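PDB 5MQO: Non-reducing end beta-L-arabinofuranosidase from Bacteroides thetaiotaomicron, which probably hydrolyses glycosidic bonds in complex plant pectin as a GH127-family enzyme, with aceric acidase as the activity proposed for it. Local coordinates for residues H196-G201 with K219-L224; A200-H205 with V248-R253. All coordinates share one frame; numbering follows the deposited sequence.

Contact 1. Residues H196-G201 with K219-L224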
ATOM      1  N   HIS A 196     -12.658   7.371 -11.886  1.00 71.40           N
ATOM      2  CA  HIS A 196     -11.368   7.960 -11.652  1.00 71.72           C
ATOM      3  C   HIS A 196     -11.442   9.459 -11.714  1.00 72.36           C
ATOM      4  O   HIS A 196     -10.702  10.138 -11.001  1.00 79.19           O
ATOM      5  CB  HIS A 196     -10.362   7.428 -12.650  1.00 76.08           C
ATOM      6  CG  HIS A 196     -10.095   5.978 -12.468  1.00 80.43           C
ATOM      7  ND1 HIS A 196      -9.524   5.476 -11.318  1.00 83.12           N
ATOM      8  CD2 HIS A 196     -10.362   4.913 -13.257  1.00 82.13           C
ATOM      9  CE1 HIS A 196      -9.432   4.163 -11.415  1.00 85.26           C
ATOM     10  NE2 HIS A 196      -9.933   3.797 -12.582  1.00 85.89           N
ATOM     11  N   LEU A 197     -12.328   9.990 -12.547  1.00 69.60           N
ATOM     12  CA  LEU A 197     -12.598  11.421 -12.533  1.00 69.41           C
ATOM     13  C   LEU A 197     -13.077  11.895 -11.156  1.00 66.38           C
ATOM     14  O   LEU A 197     -12.689  12.976 -10.734  1.00 65.95           O
ATOM     15  CB  LEU A 197     -13.619  11.815 -13.605  1.00 70.18           C
ATOM     16  CG  LEU A 197     -13.934  13.308 -13.738  1.00 71.65           C
ATOM     17  CD1 LEU A 197     -12.774  14.071 -14.345  1.00 72.82           C
ATOM     18  CD2 LEU A 197     -15.175  13.485 -14.578  1.00 71.99           C
ATOM     19  N   MET A 198     -13.895  11.104 -10.466  1.00 63.23           N
ATOM     20  CA  MET A 198     -14.357  11.499  -9.144  1.00 66.73           C
ATOM     21  C   MET A 198     -13.172  11.793  -8.211  1.00 65.76           C
ATOM     22  O   MET A 198     -13.072  12.863  -7.628  1.00 66.56           O
ATOM     23  CB  MET A 198     -15.254  10.442  -8.503  1.00 69.26           C
ATOM     24  CG  MET A 198     -16.577  10.168  -9.205  1.00 72.87           C
ATOM     25  SD  MET A 198     -17.640   9.049  -8.234  1.00 76.88           S
ATOM     26  CE  MET A 198     -16.741   7.512  -8.373  1.00 78.99           C
ATOM     27  N   MET A 199     -12.260  10.852  -8.079  1.00 66.38           N
ATOM     28  CA  MET A 199     -11.179  11.035  -7.135  1.00 67.82           C
ATOM     29  C   MET A 199     -10.229  12.141  -7.567  1.00 64.22           C
ATOM     30  O   MET A 199      -9.705  12.862  -6.713  1.00 62.12           O
ATOM     31  CB  MET A 199     -10.428   9.720  -6.855  1.00 72.44           C
ATOM     32  CG  MET A 199     -10.909   8.990  -5.604  1.00 75.62           C
ATOM     33  SD  MET A 199     -10.810  10.010  -4.111  1.00 82.04           S
ATOM     34  CE  MET A 199     -10.242   8.758  -2.956  1.00 90.39           C
ATOM     35  N   ALA A 200     -10.042  12.302  -8.876  1.00 60.00           N
ATOM     36  CA  ALA A 200      -9.171  13.367  -9.389  1.00 59.82           C
ATOM     37  C   ALA A 200      -9.708  14.743  -9.010  1.00 57.75           C
ATOM     38  O   ALA A 200      -8.951  15.650  -8.643  1.00 57.86           O
ATOM     39  CB  ALA A 200      -8.997  13.259 -10.901  1.00 58.96           C
ATOM     40  N   GLY A 201     -11.015  14.875  -9.087  1.00 55.29           N
ATOM     41  CA  GLY A 201     -11.665  16.127  -8.804  1.00 58.40           C
ATOM     42  C   GLY A 201     -11.680  16.461  -7.334  1.00 60.00           C
ATOM     43  O   GLY A 201     -11.487  17.632  -6.974  1.00 60.25           O
ATOM     44  N   LYS A 219     -20.896  16.162 -11.372  1.00 65.98           N
ATOM     45  CA  LYS A 219     -21.725  15.793 -12.515  1.00 67.97           C
ATOM     46  C   LYS A 219     -21.535  14.343 -12.954  1.00 64.41           C
ATOM     47  O   LYS A 219     -22.515  13.655 -13.239  1.00 63.42           O
ATOM     48  CB  LYS A 219     -21.457  16.725 -13.692  1.00 73.07           C
ATOM     49  CG  LYS A 219     -21.953  18.146 -13.480  1.00 76.56           C
ATOM     50  CD  LYS A 219     -21.727  18.930 -14.752  1.00 81.18           C
ATOM     51  CE  LYS A 219     -22.234  20.345 -14.627  1.00 85.26           C
ATOM     52  NZ  LYS A 219     -22.429  20.900 -15.993  1.00 88.00           N
ATOM     53  N   ALA A 220     -20.284  13.887 -13.002  1.00 62.52           N
ATOM     54  CA  ALA A 220     -19.969  12.489 -13.355  1.00 60.99           C
ATOM     55  C   ALA A 220     -20.639  11.520 -12.389  1.00 61.05           C
ATOM     56  O   ALA A 220     -21.193  10.476 -12.787  1.00 60.27           O
ATOM     57  CB  ALA A 220     -18.473  12.269 -13.343  1.00 58.87           C
ATOM     58  N   THR A 221     -20.582  11.889 -11.113  1.00 58.28           N
ATOM     59  CA  THR A 221     -21.186  11.118 -10.046  1.00 56.22           C
ATOM     60  C   THR A 221     -22.697  11.012 -10.236  1.00 55.85           C
ATOM     61  O   THR A 221     -23.263   9.913 -10.099  1.00 55.61           O
ATOM     62  CB  THR A 221     -20.844  11.765  -8.683  1.00 56.10           C
ATOM     63  OG1 THR A 221     -19.420  11.883  -8.550  1.00 52.05           O
ATOM     64  CG2 THR A 221     -21.425  10.977  -7.512  1.00 55.58           C
ATOM     65  N   ASP A 222     -23.345  12.142 -10.544  1.00 57.18           N
ATOM     66  CA  ASP A 222     -24.817  12.161 -10.795  1.00 57.54           C
ATOM     67  C   ASP A 222     -25.183  11.263 -11.979  1.00 56.44           C
ATOM     68  O   ASP A 222     -26.203  10.555 -11.965  1.00 51.94           O
ATOM     69  CB  ASP A 222     -25.331  13.588 -11.006  1.00 57.10           C
ATOM     70  CG  ASP A 222     -25.304  14.429  -9.714  1.00 59.75           C
ATOM     71  OD1 ASP A 222     -25.543  13.892  -8.615  1.00 59.51           O
ATOM     72  OD2 ASP A 222     -25.061  15.652  -9.782  1.00 62.16           O
ATOM     73  N   PHE A 223     -24.316  11.271 -12.984  1.00 58.21           N
ATOM     74  CA  PHE A 223     -24.488  10.401 -14.118  1.00 62.35           C
ATOM     75  C   PHE A 223     -24.442   8.905 -13.732  1.00 64.05           C
ATOM     76  O   PHE A 223     -25.283   8.137 -14.179  1.00 65.31           O
ATOM     77  CB  PHE A 223     -23.479  10.715 -15.224  1.00 64.20           C
ATOM     78  CG  PHE A 223     -23.653   9.838 -16.406  1.00 67.43           C
ATOM     79  CD1 PHE A 223     -24.726  10.041 -17.262  1.00 69.73           C
ATOM     80  CD2 PHE A 223     -22.825   8.739 -16.603  1.00 67.47           C
ATOM     81  CE1 PHE A 223     -24.952   9.180 -18.319  1.00 71.33           C
ATOM     82  CE2 PHE A 223     -23.041   7.888 -17.661  1.00 70.36           C
ATOM     83  CZ  PHE A 223     -24.110   8.105 -18.524  1.00 70.58           C
ATOM     84  N   LEU A 224     -23.469   8.500 -12.918  1.00 66.88           N
ATOM     85  CA  LEU A 224     -23.448   7.141 -12.392  1.00 69.69           C
ATOM     86  C   LEU A 224     -24.708   6.812 -11.596  1.00 71.73           C
ATOM     87  O   LEU A 224     -25.232   5.714 -11.736  1.00 74.37           O
ATOM     88  CB  LEU A 224     -22.269   6.904 -11.468  1.00 73.12           C
ATOM     89  CG  LEU A 224     -20.856   7.024 -11.994  1.00 78.14           C
ATOM     90  CD1 LEU A 224     -19.895   6.569 -10.900  1.00 78.83           C
ATOM     91  CD2 LEU A 224     -20.683   6.186 -13.252  1.00 81.94           C
TER
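M198 carries most of the contact between 196-201 and 219-224, lying across T221 and ending at L224. The two helical segments run nearly antiparallel, at 149° with their axes 9.5 Å apart, and the backbones come nearest where the CA atoms of M198 and T221 are 6.9 Å from each other. From CB, which is directed at the opposing helix, the M198 chain swings CG back beside its own backbone N (chi1 -64°) and then extends. CG reaches T221 OG1 at 3.4 Å, and SD lies at the same distance from that oxygen, so the hydroxyl sits against the CG-SD bond with the two side chains crossing at about a right angle. A bend at chi3 (-70°) turns the methyl off this line, and M198 CE meets L224 CD1 tip to tip, at a looser 4.2 Å. One residue earlier in each helix, L197 places CD2 3.7 Å from A220 CB; the small methyl of alanine is met by just one branch of the leucine. L197 also touches Y104 of helix 102-117, while A220 and L224 pack on L194, extending the apolar seam along helix 192-208. The two helices follow each other in the chain and pack as an antiparallel hairpin, consistent with the helical catalytic domain of the six-hairpin glycosidase clan, and the contact joins its two arms directly. The one polar side chain in the seam, T221, is buried, and its OG1 hydrogen-bonds to A217 O one turn earlier in its own helix. With its proton thus committed, the hydroxyl offers the methionine only its oxygen, and the two arms are held together by dispersion and shape rather than by polar bonds.

Contact 2. Residues A200-H205 with V248-R253; sequences AGIVHH and VVEMYR
I202 is the one residue of 200-205 with a close contact here, and its side chain crosses those of E250 and M251 at a slant. With CG1 beside the backbone N (chi1 -67°) and the chain then nearly extended, I202 CD1 lies 3.8 Å from E250 CB, where it also brushes the aliphatic CG. Further back, I202 CG1 receives the methyl of M251, with CE at 3.9 Å. The glutamate therefore contributes hydrocarbon here and turns its charge elsewhere.

The ionic interactions belong to that carboxylate. Within its own helix, R253 NH1 donates to E250 OE2 at 3.0 Å, meeting the syn side of the oxygen 20° out of the carboxylate plane, while V249 CG1 lies above one face of the R253 guanidinium, toward its rim. The other oxygen, OE1, pairs with R206, which follows 200-205 directly, and accepts a bond from D27 N. This buried acid is probably kept ionised by its two arginines.

Helix 243-255 is in turn anchored to helix 297-314, where R253 pairs with D309 and E313. M251 also packs on A217 and T221 of helix 212-230, and V203 touches helix 102-117, so that the contact is bordered by helices 212-230, 297-314 and 102-117.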
ATOM      1  N   ALA A 200     -10.042  12.302  -8.876  1.00 60.00           N
ATOM      2  CA  ALA A 200      -9.171  13.367  -9.389  1.00 59.82           C
ATOM      3  C   ALA A 200      -9.708  14.743  -9.010  1.00 57.75           C
ATOM      4  O   ALA A 200      -8.951  15.650  -8.643  1.00 57.86           O
ATOM      5  CB  ALA A 200      -8.997  13.259 -10.901  1.00 58.96           C
ATOM      6  N   GLY A 201     -11.015  14.875  -9.087  1.00 55.29           N
ATOM      7  CA  GLY A 201     -11.665  16.127  -8.804  1.00 58.40           C
ATOM      8  C   GLY A 201     -11.680  16.461  -7.334  1.00 60.00           C
ATOM      9  O   GLY A 201     -11.487  17.632  -6.974  1.00 60.25           O
ATOM     10  N   ILE A 202     -11.919  15.445  -6.489  1.00 59.37           N
ATOM     11  CA  ILE A 202     -11.931  15.639  -5.030  1.00 59.69           C
ATOM     12  C   ILE A 202     -10.531  16.099  -4.578  1.00 60.62           C
ATOM     13  O   ILE A 202     -10.376  17.107  -3.890  1.00 59.90           O
ATOM     14  CB  ILE A 202     -12.290  14.339  -4.287  1.00 59.53           C
ATOM     15  CG1 ILE A 202     -13.725  13.933  -4.546  1.00 60.21           C
ATOM     16  CG2 ILE A 202     -12.081  14.456  -2.767  1.00 59.95           C
ATOM     17  CD1 ILE A 202     -13.897  12.435  -4.364  1.00 61.14           C
ATOM     18  N   VAL A 203      -9.528  15.332  -4.990  1.00 60.12           N
ATOM     19  CA  VAL A 203      -8.140  15.601  -4.655  1.00 59.97           C
ATOM     20  C   VAL A 203      -7.704  16.975  -5.177  1.00 59.34           C
ATOM     21  O   VAL A 203      -6.998  17.709  -4.480  1.00 56.12           O
ATOM     22  CB  VAL A 203      -7.227  14.488  -5.204  1.00 60.53           C
ATOM     23  CG1 VAL A 203      -5.755  14.846  -5.050  1.00 62.05           C
ATOM     24  CG2 VAL A 203      -7.526  13.167  -4.497  1.00 61.40           C
ATOM     25  N   HIS A 204      -8.126  17.320  -6.388  1.00 58.81           N
ATOM     26  CA  HIS A 204      -7.789  18.619  -6.917  1.00 62.54           C
ATOM     27  C   HIS A 204      -8.405  19.742  -6.074  1.00 60.66           C
ATOM     28  O   HIS A 204      -7.728  20.714  -5.754  1.00 57.87           O
ATOM     29  CB  HIS A 204      -8.229  18.763  -8.365  1.00 66.58           C
ATOM     30  CG  HIS A 204      -7.951  20.117  -8.923  1.00 67.91           C
ATOM     31  ND1 HIS A 204      -8.908  21.108  -8.982  1.00 70.58           N
ATOM     32  CD2 HIS A 204      -6.805  20.662  -9.386  1.00 68.09           C
ATOM     33  CE1 HIS A 204      -8.366  22.203  -9.483  1.00 71.60           C
ATOM     34  NE2 HIS A 204      -7.092  21.958  -9.740  1.00 71.70           N
ATOM     35  N   HIS A 205      -9.681  19.589  -5.730  1.00 60.76           N
ATOM     36  CA  HIS A 205     -10.412  20.541  -4.871  1.00 61.71           C
ATOM     37  C   HIS A 205      -9.715  20.771  -3.545  1.00 60.60           C
ATOM     38  O   HIS A 205      -9.528  21.893  -3.112  1.00 62.29           O
ATOM     39  CB  HIS A 205     -11.816  20.018  -4.598  1.00 63.27           C
ATOM     40  CG  HIS A 205     -12.656  20.925  -3.754  1.00 68.29           C
ATOM     41  ND1 HIS A 205     -12.791  22.274  -4.011  1.00 70.47           N
ATOM     42  CD2 HIS A 205     -13.448  20.666  -2.685  1.00 69.82           C
ATOM     43  CE1 HIS A 205     -13.611  22.811  -3.124  1.00 70.50           C
ATOM     44  NE2 HIS A 205     -14.027  21.859  -2.311  1.00 70.87           N
ATOM     45  N   VAL A 248     -17.238   7.062  -4.680  1.00 66.52           N
ATOM     46  CA  VAL A 248     -18.626   7.453  -4.405  1.00 65.09           C
ATOM     47  C   VAL A 248     -18.825   7.810  -2.924  1.00 62.24           C
ATOM     48  O   VAL A 248     -19.506   8.790  -2.612  1.00 63.83           O
ATOM     49  CB  VAL A 248     -19.652   6.400  -4.954  1.00 68.47           C
ATOM     50  CG1 VAL A 248     -19.641   5.116  -4.160  1.00 72.46           C
ATOM     51  CG2 VAL A 248     -21.073   6.932  -4.934  1.00 70.77           C
ATOM     52  N   VAL A 249     -18.211   7.056  -2.013  1.00 60.46           N
ATOM     53  CA  VAL A 249     -18.238   7.414  -0.580  1.00 57.94           C
ATOM     54  C   VAL A 249     -17.397   8.679  -0.340  1.00 57.25           C
ATOM     55  O   VAL A 249     -17.734   9.536   0.500  1.00 54.68           O
ATOM     56  CB  VAL A 249     -17.728   6.274   0.323  1.00 57.14           C
ATOM     57  CG1 VAL A 249     -17.651   6.713   1.786  1.00 57.81           C
ATOM     58  CG2 VAL A 249     -18.638   5.063   0.223  1.00 57.28           C
ATOM     59  N   GLU A 250     -16.306   8.814  -1.073  1.00 55.13           N
ATOM     60  CA  GLU A 250     -15.527  10.023  -0.926  1.00 56.92           C
ATOM     61  C   GLU A 250     -16.300  11.247  -1.473  1.00 57.07           C
ATOM     62  O   GLU A 250     -16.141  12.350  -0.979  1.00 54.48           O
ATOM     63  CB  GLU A 250     -14.149   9.867  -1.557  1.00 56.11           C
ATOM     64  CG  GLU A 250     -13.098  10.789  -0.976  1.00 57.48           C
ATOM     65  CD  GLU A 250     -12.914  10.648   0.529  1.00 60.07           C
ATOM     66  OE1 GLU A 250     -12.673  11.697   1.193  1.00 59.74           O
ATOM     67  OE2 GLU A 250     -12.982   9.499   1.043  1.00 62.97           O
ATOM     68  N   MET A 251     -17.161  11.041  -2.459  1.00 58.86           N
ATOM     69  CA  MET A 251     -17.996  12.132  -2.940  1.00 59.68           C
ATOM     70  C   MET A 251     -19.090  12.503  -1.984  1.00 58.39           C
ATOM     71  O   MET A 251     -19.407  13.692  -1.869  1.00 57.68           O
ATOM     72  CB  MET A 251     -18.599  11.825  -4.290  1.00 62.94           C
ATOM     73  CG  MET A 251     -17.724  12.342  -5.406  1.00 66.10           C
ATOM     74  SD  MET A 251     -17.921  14.122  -5.566  1.00 70.60           S
ATOM     75  CE  MET A 251     -16.757  14.331  -6.891  1.00 71.10           C
ATOM     76  N   TYR A 252     -19.667  11.515  -1.300  1.00 56.99           N
ATOM     77  CA  TYR A 252     -20.633  11.818  -0.223  1.00 58.02           C
ATOM     78  C   TYR A 252     -19.952  12.618   0.873  1.00 56.28           C
ATOM     79  O   TYR A 252     -20.427  13.667   1.262  1.00 57.21           O
ATOM     80  CB  TYR A 252     -21.237  10.552   0.360  1.00 58.56           C
ATOM     81  CG  TYR A 252     -21.927  10.723   1.691  1.00 58.92           C
ATOM     82  CD1 TYR A 252     -23.160  11.379   1.800  1.00 59.85           C
ATOM     83  CD2 TYR A 252     -21.363  10.191   2.845  1.00 60.40           C
ATOM     84  CE1 TYR A 252     -23.800  11.511   3.036  1.00 60.40           C
ATOM     85  CE2 TYR A 252     -21.986  10.314   4.082  1.00 62.18           C
ATOM     86  CZ  TYR A 252     -23.202  10.976   4.183  1.00 61.92           C
ATOM     87  OH  TYR A 252     -23.778  11.056   5.437  1.00 62.41           O
ATOM     88  N   ARG A 253     -18.810  12.121   1.327  1.00 55.00           N
ATOM     89  CA  ARG A 253     -17.928  12.882   2.205  1.00 54.13           C
ATOM     90  C   ARG A 253     -17.669  14.305   1.768  1.00 54.11           C
ATOM     91  O   ARG A 253     -17.684  15.194   2.605  1.00 55.59           O
ATOM     92  CB  ARG A 253     -16.582  12.173   2.385  1.00 53.88           C
ATOM     93  CG  ARG A 253     -16.697  10.995   3.349  1.00 53.16           C
ATOM     94  CD  ARG A 253     -15.536  10.057   3.247  1.00 50.83           C
ATOM     95  NE  ARG A 253     -15.786   8.870   4.037  1.00 50.11           N
ATOM     96  CZ  ARG A 253     -14.989   7.802   4.023  1.00 49.85           C
ATOM     97  NH1 ARG A 253     -13.884   7.802   3.282  1.00 50.45           N
ATOM     98  NH2 ARG A 253     -15.282   6.736   4.768  1.00 48.14           N
TER

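Both contacts start on helix 192-208, the first of the three helices along the chain, and share A200 and G201. Contact 1 closes the shorter loop, a helical hairpin with a short connection, residues 209-211, in which the chain comes straight back along helix 212-230. Contact 2 closes a longer one: the chain runs on through all of helix 212-230 before helix 243-255 returns to the same starting helix. Because 200-205 begins before 219-224 is reached and 248-253 follows it, the two loops overlap and cross. Their centres are 8 Å apart, and they touch through T221 and M251 and through M198 and V248. Three consecutive helices of the catalytic domain are thereby tied into one continuous buried cluster.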